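Local coordinates for N-acetyltransferase family protein (Bacillus anthracis, PDB 3LNB) that probably transfers the acetyl group of acetyl-coenzyme A to arylamines, and inactivates the sulfonamide drug sulfamethoxazole, at residues A[88-93]-A[99-104]; A[161-166]-A[170-175]; A[236-239]-A[245-248]. The protein carries 1 engineered substitution. All blocks are in the same frame, centred on the assembly; numbering follows the deposited sequence.

How the contacts relate
Followed from the N terminus, the chain closes three short loops in series, none enclosing or crossing another. Contact 1 closes the turn between helix 83-92 and helix 99-112. Contact 2 comes next, bringing together the two edge strands 165-166 and 172-174 of the eight-stranded sheet across a five-residue connection. Contact 3 folds the segment after helix 228-240 back onto the end of that helix. Contacts 1 and 3, with centres about 17 Å apart, touch through Tyr100 and Ile238, and both reach coenzyme A. Contact 2 stands apart, on the opposite side of the chain's centre from the other two, its nearest atoms about 9 Å from contact 1.

Contact 1 of 3, residues A[88-93]-A[99-104]; sequences EKLLIQ and CYELNS. With COA (coenzyme A), chain B.
The carboxylate of Glu101 is the flat group at this helix-helix contact, and Lys89 meets it at OE1. NZ approaches the syn lone pair, on the side of the other oxygen, and makes a salt bridge of 2.7 Å to OE1, while OE2 stays 3.6 Å from the same NZ and accepts the backbone N-H of Leu98. The two side chains cross at about a right angle. Lys89 spans the gap because its chain is fully extended, with CG anti to the backbone N (chi1 -179°). Next to this polar link, Leu90 CD2 rests against Leu102 CD2 at 3.7 Å, again with the side chains nearly perpendicular. The axes of 88-92 and 99-104 come within 10.9 Å at 62° to each other, and long side chains span the gap. A wider, pi-type turn closes helix 83-92, where Gln93 N bonds to Glu88 O at 2.9 Å.

Cys99 opens the second helix beside the thiol end of coenzyme A and, with His138 and Asp153, probably forms the Cys-His-Asp triad of arylamine N-acetyltransferases. One turn on, Asn103 ND2 bonds to Asp153, a second-shell link to that site. Asp72 forms a further salt bridge with Lys89 NZ. An ammonium shared by two carboxylates probably stays charged and would offset the cost of burying Glu101.

Contact 2 of 3, residues A[161-166]-A[170-175]; sequences PLHPVP and EVISSQ. With FMT (formic acid), chain C.
Ile172 presses its branches into the segment that faces it. CG2 lies 3.7 Å from His163 CB, while on the other branch CD1 meets Pro166 CD, also at 3.7 Å, and CG1 touches Val165 CG1. With CG1 anti to the carbonyl carbon (chi1 -66°) and CG2 anti to the backbone N, CG1 and CD1 go to the proline and CG2 to the histidine. Further along, Ser174 CB sits 3.3 Å from Pro161 O and also packs against Leu162 CD1.

Small molecules join the two segments at both ends. A formate, probably from the crystallisation liquor, lies at the edge of the His163 ring and in its plane: NE2 donates to O1 at 2.9 Å with an N-H...O angle of 162°, and Gln175 N donates to the other oxygen, O2, at 3.0 Å. At the opposite end one water donates to both Pro166 O, at 2.7 Å, and Glu170 O, at 2.8 Å.

These segments hold the two outermost strands of an eight-stranded antiparallel sheet, 165-166 and 172-174, which curls until its edges face one another, as in the beta-barrel domain of arylamine N-acetyltransferases. Side chains, the water and the formate do the joining here, while each strand bonds through its backbone to a sheet neighbour, Val165 with Val151 and Ile172 with Tyr179.

A second shell orients the polar groups. Asp56, on helix 55-65, is hydrogen-bonded to His163 ND1, which probably helps to fix the turn of the ring; Ser174 OG bonds to Thr176 OG1, and Gln175 NE2 reaches Thr256 O on strand 252-256.

Contact 3 of 3, residues A[236-239]-A[245-248]; sequences KVIV and PFNK. With COA (coenzyme A), chain B.
Just ahead of Phe246 and Asn247, which meet Ile238 and Val239, Pro245 borders the coenzyme. Its carbonyl oxygen O comes within 3.0 Å of the adenine N1A of coenzyme A, and its CB lies over one face of the Phe246 ring, offset toward the rim. The phenyl group of Phe246 then lies between helix and cofactor: CE2 is 3.3 Å from the coenzyme A amine N6A, while CB packs at 3.7 Å against Ile238 CG2. The Phe246 and Ile238 side chains run side by side and point the same way, and the isoleucine methyl CG2 comes obliquely to the ring near CG and CD1.

The loop after helix 228-240 folds back over the C-terminal end of that helix, and Pro245 and Phe246 in it line the coenzyme A pocket. Helix 228-240 leaves late carbonyls without further turns to pair with, and Asn247 takes one: ND2 donates to Val239 O over 3.2 Å, nearly straight at 166°, although the donor stands 68° out of the carbonyl plane and so off either lone pair. The amide gets there with CG between the backbone N and carbonyl carbon (chi1 61°). ND2 also bonds to His241 O, and Ser244 OG bonds to Ile238 O.

Lys248 doubles back, its NZ giving a 2.8 Å bond to Asn247 OD1 in the carbonyl plane. The same ammonium is bonded to Lys242 O and Ser244 O, and its charge probably polarises the Asn247 amide, strengthening ND2 as a donor.

Contact 1 of 3, residues A[88-93]-A[99-104]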
loop_
_atom_site.group_PDB
_atom_site.type_symbol
_atom_site.label_atom_id
_atom_site.label_comp_id
_atom_site.label_asym_id
_atom_site.label_seq_id
_atom_site.Cartn_x
_atom_site.Cartn_y
_atom_site.Cartn_z
ATOM N N GLU A 88 13.675 2.916 9.487
ATOM C CA GLU A 88 14.685 1.867 9.593
ATOM C C GLU A 88 14.396 0.685 8.672
ATOM O O GLU A 88 15.260 0.246 7.918
ATOM C CB GLU A 88 14.775 1.355 11.026
ATOM C CG GLU A 88 15.966 0.435 11.267
ATOM C CD GLU A 88 17.282 1.133 10.971
ATOM O OE1 GLU A 88 17.421 2.312 11.366
ATOM O OE2 GLU A 88 18.176 0.509 10.354
ATOM N N LYS A 89 13.171 0.175 8.731
ATOM C CA LYS A 89 12.805 -0.976 7.918
ATOM C C LYS A 89 12.657 -0.714 6.422
ATOM O O LYS A 89 13.405 -1.278 5.624
ATOM C CB LYS A 89 11.511 -1.613 8.445
ATOM C CG LYS A 89 11.071 -2.849 7.674
ATOM C CD LYS A 89 9.749 -3.405 8.188
ATOM C CE LYS A 89 9.269 -4.560 7.297
ATOM N NZ LYS A 89 7.913 -5.057 7.653
ATOM N N LEU A 90 11.706 0.138 6.047
ATOM C CA LEU A 90 11.444 0.413 4.636
ATOM C C LEU A 90 12.434 1.268 3.866
ATOM O O LEU A 90 12.540 1.137 2.646
ATOM C CB LEU A 90 10.054 1.021 4.459
ATOM C CG LEU A 90 8.862 0.077 4.592
ATOM C CD1 LEU A 90 8.711 -0.347 6.031
ATOM C CD2 LEU A 90 7.606 0.779 4.108
ATOM N N LEU A 91 13.145 2.153 4.550
ATOM C CA LEU A 91 14.089 2.994 3.841
ATOM C C LEU A 91 15.528 2.514 3.985
ATOM O O LEU A 91 16.160 2.138 3.002
ATOM C CB LEU A 91 13.961 4.448 4.310
ATOM C CG LEU A 91 12.543 5.024 4.207
ATOM C CD1 LEU A 91 12.546 6.495 4.592
ATOM C CD2 LEU A 91 12.012 4.847 2.793
ATOM N N ILE A 92 16.036 2.509 5.214
ATOM C CA ILE A 92 17.412 2.095 5.465
ATOM C C ILE A 92 17.742 0.637 5.131
ATOM O O ILE A 92 18.719 0.368 4.431
ATOM C CB ILE A 92 17.793 2.395 6.927
ATOM C CG1 ILE A 92 17.753 3.910 7.152
ATOM C CG2 ILE A 92 19.177 1.832 7.252
ATOM C CD1 ILE A 92 17.857 4.309 8.602
ATOM N N GLN A 93 16.937 -0.305 5.615
ATOM C CA GLN A 93 17.206 -1.715 5.352
ATOM C C GLN A 93 16.613 -2.152 4.014
ATOM O O GLN A 93 16.595 -3.338 3.681
ATOM C CB GLN A 93 16.660 -2.571 6.501
ATOM C CG GLN A 93 17.212 -2.149 7.869
ATOM C CD GLN A 93 16.585 -2.902 9.034
ATOM O OE1 GLN A 93 15.378 -3.127 9.061
ATOM N NE2 GLN A 93 17.404 -3.272 10.017
ATOM N N CYS A 99 0.116 -2.598 3.790
ATOM C CA CYS A 99 -0.564 -1.312 3.724
ATOM C C CYS A 99 -0.372 -0.382 4.924
ATOM O O CYS A 99 -0.039 0.791 4.749
ATOM C CB CYS A 99 -2.055 -1.539 3.493
ATOM S SG CYS A 99 -2.849 -2.501 4.787
ATOM N N TYR A 100 -0.576 -0.888 6.139
ATOM C CA TYR A 100 -0.432 -0.039 7.317
ATOM C C TYR A 100 0.987 0.488 7.547
ATOM O O TYR A 100 1.181 1.444 8.302
ATOM C CB TYR A 100 -0.934 -0.756 8.575
ATOM C CG TYR A 100 -0.325 -2.105 8.819
ATOM C CD1 TYR A 100 -0.917 -3.262 8.315
ATOM C CD2 TYR A 100 0.861 -2.229 9.539
ATOM C CE1 TYR A 100 -0.342 -4.512 8.525
ATOM C CE2 TYR A 100 1.443 -3.468 9.747
ATOM C CZ TYR A 100 0.838 -4.605 9.238
ATOM O OH TYR A 100 1.434 -5.829 9.435
ATOM N N GLU A 101 1.977 -0.130 6.910
ATOM C CA GLU A 101 3.357 0.331 7.050
ATOM C C GLU A 101 3.659 1.310 5.928
ATOM O O GLU A 101 4.183 2.399 6.162
ATOM C CB GLU A 101 4.332 -0.843 6.991
ATOM C CG GLU A 101 4.133 -1.846 8.115
ATOM C CD GLU A 101 4.996 -3.079 7.950
ATOM O OE1 GLU A 101 6.171 -3.059 8.385
ATOM O OE2 GLU A 101 4.497 -4.065 7.373
ATOM N N LEU A 102 3.318 0.918 4.708
ATOM C CA LEU A 102 3.542 1.766 3.547
ATOM C C LEU A 102 2.852 3.119 3.713
ATOM O O LEU A 102 3.476 4.165 3.527
ATOM C CB LEU A 102 3.034 1.065 2.282
ATOM C CG LEU A 102 3.845 -0.163 1.846
ATOM C CD1 LEU A 102 3.111 -0.935 0.752
ATOM C CD2 LEU A 102 5.216 0.309 1.355
ATOM N N ASN A 103 1.572 3.104 4.075
ATOM C CA ASN A 103 0.836 4.351 4.238
ATOM C C ASN A 103 1.160 5.127 5.508
ATOM O O ASN A 103 0.956 6.333 5.556
ATOM C CB ASN A 103 -0.670 4.110 4.130
ATOM C CG ASN A 103 -1.112 3.868 2.692
ATOM O OD1 ASN A 103 -0.523 4.408 1.753
ATOM N ND2 ASN A 103 -2.155 3.070 2.516
ATOM N N SER A 104 1.648 4.447 6.538
ATOM C CA SER A 104 2.025 5.151 7.755
ATOM C C SER A 104 3.288 5.950 7.428
ATOM O O SER A 104 3.423 7.106 7.819
ATOM C CB SER A 104 2.306 4.171 8.898
ATOM O OG SER A 104 1.106 3.731 9.511
HETATM N N1A COA B . -1.979 -12.515 1.418
HETATM C C2A COA B . -1.156 -13.495 1.092
HETATM N N3A COA B . -1.152 -14.026 -0.119
HETATM C C4A COA B . -1.992 -13.575 -1.060
HETATM C C5A COA B . -2.875 -12.549 -0.754
HETATM C C6A COA B . -2.850 -12.015 0.529
HETATM N N6A COA B . -3.664 -11.017 0.864
HETATM N N7A COA B . -3.577 -12.285 -1.851
HETATM C C8A COA B . -3.154 -13.105 -2.809
HETATM N N9A COA B . -2.187 -13.890 -2.336
HETATM C C1B COA B . -1.393 -14.856 -3.131
HETATM C C2B COA B . -2.241 -15.932 -3.807
HETATM O O2B COA B . -2.556 -16.966 -2.869
HETATM C C3B COA B . -1.256 -16.441 -4.858
HETATM O O3B COA B . -0.461 -17.508 -4.332
HETATM P P3B COA B . 0.022 -18.679 -5.325
HETATM O O7A COA B . 0.547 -18.152 -6.604
HETATM O O8A COA B . 1.115 -19.540 -4.516
HETATM O O9A COA B . -1.266 -19.622 -5.529
HETATM C C4B COA B . -0.382 -15.219 -5.151
HETATM O O4B COA B . -0.827 -14.179 -4.263
HETATM C C5B COA B . -0.563 -14.737 -6.590
HETATM O O5B COA B . -1.919 -14.343 -6.804
HETATM P P1A COA B . -2.420 -14.003 -8.293
HETATM O O1A COA B . -3.899 -13.388 -8.137
HETATM O O2A COA B . -2.397 -15.199 -9.163
HETATM O O3A COA B . -1.441 -12.847 -8.839
HETATM P P2A COA B . -1.579 -11.288 -8.460
HETATM O O4A COA B . -2.518 -10.648 -9.599
HETATM O O5A COA B . -0.245 -10.647 -8.417
HETATM O O6A COA B . -2.395 -11.169 -7.076
HETATM C CBP COA B . -1.848 -9.660 -5.212
HETATM C CCP COA B . -1.724 -11.062 -5.816
HETATM C CDP COA B . -1.046 -8.666 -6.055
HETATM C CEP COA B . -1.294 -9.681 -3.786
HETATM C CAP COA B . -3.320 -9.246 -5.170
HETATM O OAP COA B . -4.065 -10.214 -4.427
HETATM C C9P COA B . -3.499 -7.880 -4.504
HETATM O O9P COA B . -3.160 -6.845 -5.077
HETATM N N8P COA B . -4.050 -7.924 -3.293
HETATM C C7P COA B . -4.329 -6.723 -2.491
HETATM C C6P COA B . -3.954 -6.964 -1.026
HETATM C C5P COA B . -4.597 -5.917 -0.113
HETATM O O5P COA B . -5.801 -5.957 0.132
HETATM N N4P COA B . -3.774 -5.003 0.395
HETATM C C3P COA B . -4.260 -3.937 1.282
HETATM C C2P COA B . -4.460 -4.455 2.708
HETATM S S1P COA B . -2.901 -4.850 3.584
#

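Contact 2 of 3, residues A[161-166]-A[170-175]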
loop_
_atom_site.group_PDB
_atom_site.type_symbol
_atom_site.label_atom_id
_atom_site.label_comp_id
_atom_site.label_asym_id
_atom_site.label_seq_id
_atom_site.Cartn_x
_atom_site.Cartn_y
_atom_site.Cartn_z
ATOM N N PRO A 161 -3.651 3.204 -7.191
ATOM C CA PRO A 161 -4.182 4.272 -8.048
ATOM C C PRO A 161 -3.070 5.102 -8.689
ATOM O O PRO A 161 -3.207 5.569 -9.822
ATOM C CB PRO A 161 -5.034 5.090 -7.084
ATOM C CG PRO A 161 -5.515 4.050 -6.111
ATOM C CD PRO A 161 -4.244 3.277 -5.846
ATOM N N LEU A 162 -1.977 5.288 -7.949
ATOM C CA LEU A 162 -0.824 6.055 -8.424
ATOM C C LEU A 162 -1.116 7.541 -8.654
ATOM O O LEU A 162 -0.350 8.240 -9.319
ATOM C CB LEU A 162 -0.267 5.422 -9.701
ATOM C CG LEU A 162 0.136 3.948 -9.586
ATOM C CD1 LEU A 162 0.723 3.482 -10.913
ATOM C CD2 LEU A 162 1.149 3.755 -8.450
ATOM N N HIS A 163 -2.230 8.009 -8.098
ATOM C CA HIS A 163 -2.658 9.413 -8.178
ATOM C C HIS A 163 -3.649 9.639 -7.041
ATOM O O HIS A 163 -4.327 8.707 -6.610
ATOM C CB HIS A 163 -3.425 9.713 -9.478
ATOM C CG HIS A 163 -2.676 9.393 -10.730
ATOM N ND1 HIS A 163 -1.677 10.201 -11.231
ATOM C CD2 HIS A 163 -2.778 8.347 -11.584
ATOM C CE1 HIS A 163 -1.197 9.666 -12.338
ATOM N NE2 HIS A 163 -1.848 8.541 -12.574
ATOM N N PRO A 164 -3.739 10.872 -6.525
ATOM C CA PRO A 164 -4.708 11.088 -5.451
ATOM C C PRO A 164 -6.079 10.808 -6.066
ATOM O O PRO A 164 -6.309 11.147 -7.225
ATOM C CB PRO A 164 -4.532 12.568 -5.126
ATOM C CG PRO A 164 -3.089 12.803 -5.404
ATOM C CD PRO A 164 -2.857 12.042 -6.687
ATOM N N VAL A 165 -6.981 10.185 -5.313
ATOM C CA VAL A 165 -8.316 9.897 -5.834
ATOM C C VAL A 165 -9.285 10.871 -5.167
ATOM O O VAL A 165 -9.524 10.800 -3.963
ATOM C CB VAL A 165 -8.727 8.443 -5.537
ATOM C CG1 VAL A 165 -10.007 8.095 -6.293
ATOM C CG2 VAL A 165 -7.593 7.496 -5.936
ATOM N N PRO A 166 -9.863 11.789 -5.952
ATOM C CA PRO A 166 -10.798 12.794 -5.440
ATOM C C PRO A 166 -12.138 12.290 -4.950
ATOM O O PRO A 166 -12.761 11.443 -5.587
ATOM C CB PRO A 166 -10.948 13.751 -6.618
ATOM C CG PRO A 166 -10.894 12.805 -7.798
ATOM C CD PRO A 166 -9.740 11.883 -7.420
ATOM N N GLU A 170 -14.479 11.816 -9.746
ATOM C CA GLU A 170 -13.930 11.627 -11.091
ATOM C C GLU A 170 -13.071 10.358 -11.119
ATOM O O GLU A 170 -12.452 9.976 -10.116
ATOM C CB GLU A 170 -13.113 12.866 -11.531
ATOM C CG GLU A 170 -12.765 12.908 -13.039
ATOM C CD GLU A 170 -12.380 14.307 -13.556
ATOM O OE1 GLU A 170 -11.441 14.915 -12.995
ATOM O OE2 GLU A 170 -13.011 14.801 -14.536
ATOM N N VAL A 171 -13.055 9.689 -12.263
ATOM C CA VAL A 171 -12.276 8.470 -12.411
ATOM C C VAL A 171 -10.776 8.761 -12.469
ATOM O O VAL A 171 -10.346 9.748 -13.064
ATOM C CB VAL A 171 -12.671 7.716 -13.701
ATOM C CG1 VAL A 171 -11.756 6.508 -13.913
ATOM C CG2 VAL A 171 -14.130 7.277 -13.616
ATOM N N ILE A 172 -9.995 7.899 -11.824
ATOM C CA ILE A 172 -8.546 8.000 -11.839
ATOM C C ILE A 172 -8.086 6.726 -12.546
ATOM O O ILE A 172 -8.486 5.622 -12.172
ATOM C CB ILE A 172 -7.949 8.018 -10.412
ATOM C CG1 ILE A 172 -8.367 9.302 -9.678
ATOM C CG2 ILE A 172 -6.432 7.867 -10.484
ATOM C CD1 ILE A 172 -8.031 10.590 -10.417
ATOM N N SER A 173 -7.267 6.872 -13.578
ATOM C CA SER A 173 -6.790 5.701 -14.299
ATOM C C SER A 173 -5.277 5.621 -14.262
ATOM O O SER A 173 -4.588 6.641 -14.276
ATOM C CB SER A 173 -7.273 5.735 -15.753
ATOM O OG SER A 173 -6.708 6.825 -16.451
ATOM N N SER A 174 -4.762 4.402 -14.174
ATOM C CA SER A 174 -3.327 4.186 -14.164
ATOM C C SER A 174 -3.097 2.851 -14.846
ATOM O O SER A 174 -4.037 2.241 -15.344
ATOM C CB SER A 174 -2.785 4.159 -12.728
ATOM O OG SER A 174 -3.230 3.017 -12.014
ATOM N N GLN A 175 -1.855 2.392 -14.870
ATOM C CA GLN A 175 -1.557 1.117 -15.499
ATOM C C GLN A 175 -2.183 -0.051 -14.734
ATOM O O GLN A 175 -2.320 -1.141 -15.272
ATOM C CB GLN A 175 -0.043 0.919 -15.592
ATOM C CG GLN A 175 0.658 0.817 -14.246
ATOM C CD GLN A 175 2.140 0.514 -14.384
ATOM O OE1 GLN A 175 2.892 1.300 -14.957
ATOM N NE2 GLN A 175 2.565 -0.637 -13.864
HETATM C C FMT C . 0.008 5.905 -14.163
HETATM O O1 FMT C . -0.885 6.636 -14.548
HETATM O O2 FMT C . 0.060 4.633 -14.591
HETATM O O HOH W 1 -13.035 9.513 -7.443
#

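Contact 3 of 3, residues A[236-239]-A[245-248]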
loop_
_atom_site.group_PDB
_atom_site.type_symbol
_atom_site.label_atom_id
_atom_site.label_comp_id
_atom_site.label_asym_id
_atom_site.label_seq_id
_atom_site.Cartn_x
_atom_site.Cartn_y
_atom_site.Cartn_z
ATOM N N LYS A 236 -1.557 -6.062 14.761
ATOM C CA LYS A 236 -1.747 -7.267 15.553
ATOM C C LYS A 236 -2.883 -8.144 15.025
ATOM O O LYS A 236 -2.764 -9.370 15.013
ATOM C CB LYS A 236 -1.983 -6.902 17.022
ATOM C CG LYS A 236 -2.237 -8.105 17.929
ATOM C CD LYS A 236 -1.217 -9.239 17.729
ATOM C CE LYS A 236 0.167 -8.891 18.248
ATOM N NZ LYS A 236 1.058 -10.107 18.245
ATOM N N VAL A 237 -3.978 -7.527 14.588
ATOM C CA VAL A 237 -5.112 -8.279 14.053
ATOM C C VAL A 237 -4.734 -9.002 12.758
ATOM O O VAL A 237 -5.225 -10.090 12.473
ATOM C CB VAL A 237 -6.319 -7.353 13.752
ATOM C CG1 VAL A 237 -7.449 -8.159 13.118
ATOM C CG2 VAL A 237 -6.803 -6.693 15.028
ATOM N N ILE A 238 -3.861 -8.383 11.972
ATOM C CA ILE A 238 -3.417 -8.970 10.720
ATOM C C ILE A 238 -2.431 -10.108 10.997
ATOM O O ILE A 238 -2.324 -11.070 10.228
ATOM C CB ILE A 238 -2.781 -7.885 9.835
ATOM C CG1 ILE A 238 -3.895 -6.991 9.271
ATOM C CG2 ILE A 238 -1.941 -8.509 8.740
ATOM C CD1 ILE A 238 -3.399 -5.868 8.387
ATOM N N VAL A 239 -1.724 -9.989 12.113
ATOM C CA VAL A 239 -0.768 -11.000 12.533
ATOM C C VAL A 239 -1.465 -12.209 13.166
ATOM O O VAL A 239 -1.009 -13.339 13.002
ATOM C CB VAL A 239 0.226 -10.438 13.581
ATOM C CG1 VAL A 239 1.113 -11.563 14.114
ATOM C CG2 VAL A 239 1.076 -9.349 12.966
ATOM N N PRO A 245 -5.678 -12.483 5.897
ATOM C CA PRO A 245 -5.109 -12.979 4.647
ATOM C C PRO A 245 -3.580 -13.016 4.698
ATOM O O PRO A 245 -2.941 -13.741 3.939
ATOM C CB PRO A 245 -5.585 -11.948 3.616
ATOM C CG PRO A 245 -6.753 -11.270 4.273
ATOM C CD PRO A 245 -6.322 -11.175 5.701
ATOM N N PHE A 246 -3.003 -12.246 5.614
ATOM C CA PHE A 246 -1.554 -12.127 5.683
ATOM C C PHE A 246 -0.731 -12.948 6.667
ATOM O O PHE A 246 0.456 -12.681 6.837
ATOM C CB PHE A 246 -1.211 -10.645 5.834
ATOM C CG PHE A 246 -1.890 -9.780 4.816
ATOM C CD1 PHE A 246 -3.141 -9.224 5.079
ATOM C CD2 PHE A 246 -1.308 -9.571 3.567
ATOM C CE1 PHE A 246 -3.809 -8.476 4.118
ATOM C CE2 PHE A 246 -1.966 -8.822 2.591
ATOM C CZ PHE A 246 -3.221 -8.272 2.868
ATOM N N ASN A 247 -1.327 -13.946 7.308
ATOM C CA ASN A 247 -0.548 -14.766 8.228
ATOM C C ASN A 247 -0.668 -16.223 7.802
ATOM O O ASN A 247 -0.477 -17.136 8.607
ATOM C CB ASN A 247 -1.043 -14.600 9.670
ATOM C CG ASN A 247 -2.496 -15.025 9.846
ATOM O OD1 ASN A 247 -3.089 -15.644 8.963
ATOM N ND2 ASN A 247 -3.067 -14.707 10.999
ATOM N N LYS A 248 -0.974 -16.430 6.525
ATOM C CA LYS A 248 -1.155 -17.772 5.979
ATOM C C LYS A 248 -0.045 -18.212 5.031
ATOM O O LYS A 248 0.083 -19.401 4.722
ATOM C CB LYS A 248 -2.480 -17.849 5.222
ATOM C CG LYS A 248 -3.692 -17.450 6.026
ATOM C CD LYS A 248 -3.985 -18.446 7.133
ATOM C CE LYS A 248 -5.376 -18.203 7.698
ATOM N NZ LYS A 248 -5.549 -16.786 8.131
HETATM N N1A COA B . -1.979 -12.515 1.418
HETATM C C2A COA B . -1.156 -13.495 1.092
HETATM N N3A COA B . -1.152 -14.026 -0.119
HETATM C C4A COA B . -1.992 -13.575 -1.060
HETATM C C5A COA B . -2.875 -12.549 -0.754
HETATM C C6A COA B . -2.850 -12.015 0.529
HETATM N N6A COA B . -3.664 -11.017 0.864
HETATM N N7A COA B . -3.577 -12.285 -1.851
HETATM C C8A COA B . -3.154 -13.105 -2.809
HETATM N N9A COA B . -2.187 -13.890 -2.336
HETATM C C1B COA B . -1.393 -14.856 -3.131
HETATM C C2B COA B . -2.241 -15.932 -3.807
HETATM O O2B COA B . -2.556 -16.966 -2.869
HETATM C C3B COA B . -1.256 -16.441 -4.858
HETATM O O3B COA B . -0.461 -17.508 -4.332
HETATM P P3B COA B . 0.022 -18.679 -5.325
HETATM O O7A COA B . 0.547 -18.152 -6.604
HETATM O O8A COA B . 1.115 -19.540 -4.516
HETATM O O9A COA B . -1.266 -19.622 -5.529
HETATM C C4B COA B . -0.382 -15.219 -5.151
HETATM O O4B COA B . -0.827 -14.179 -4.263
HETATM C C5B COA B . -0.563 -14.737 -6.590
HETATM O O5B COA B . -1.919 -14.343 -6.804
HETATM P P1A COA B . -2.420 -14.003 -8.293
HETATM O O1A COA B . -3.899 -13.388 -8.137
HETATM O O2A COA B . -2.397 -15.199 -9.163
HETATM O O3A COA B . -1.441 -12.847 -8.839
HETATM P P2A COA B . -1.579 -11.288 -8.460
HETATM O O4A COA B . -2.518 -10.648 -9.599
HETATM O O5A COA B . -0.245 -10.647 -8.417
HETATM O O6A COA B . -2.395 -11.169 -7.076
HETATM C CBP COA B . -1.848 -9.660 -5.212
HETATM C CCP COA B . -1.724 -11.062 -5.816
HETATM C CDP COA B . -1.046 -8.666 -6.055
HETATM C CEP COA B . -1.294 -9.681 -3.786
HETATM C CAP COA B . -3.320 -9.246 -5.170
HETATM O OAP COA B . -4.065 -10.214 -4.427
HETATM C C9P COA B . -3.499 -7.880 -4.504
HETATM O O9P COA B . -3.160 -6.845 -5.077
HETATM N N8P COA B . -4.050 -7.924 -3.293
HETATM C C7P COA B . -4.329 -6.723 -2.491
HETATM C C6P COA B . -3.954 -6.964 -1.026
HETATM C C5P COA B . -4.597 -5.917 -0.113
HETATM O O5P COA B . -5.801 -5.957 0.132
HETATM N N4P COA B . -3.774 -5.003 0.395
HETATM C C3P COA B . -4.260 -3.937 1.282
HETATM C C2P COA B . -4.460 -4.455 2.708
HETATM S S1P COA B . -2.901 -4.850 3.584
#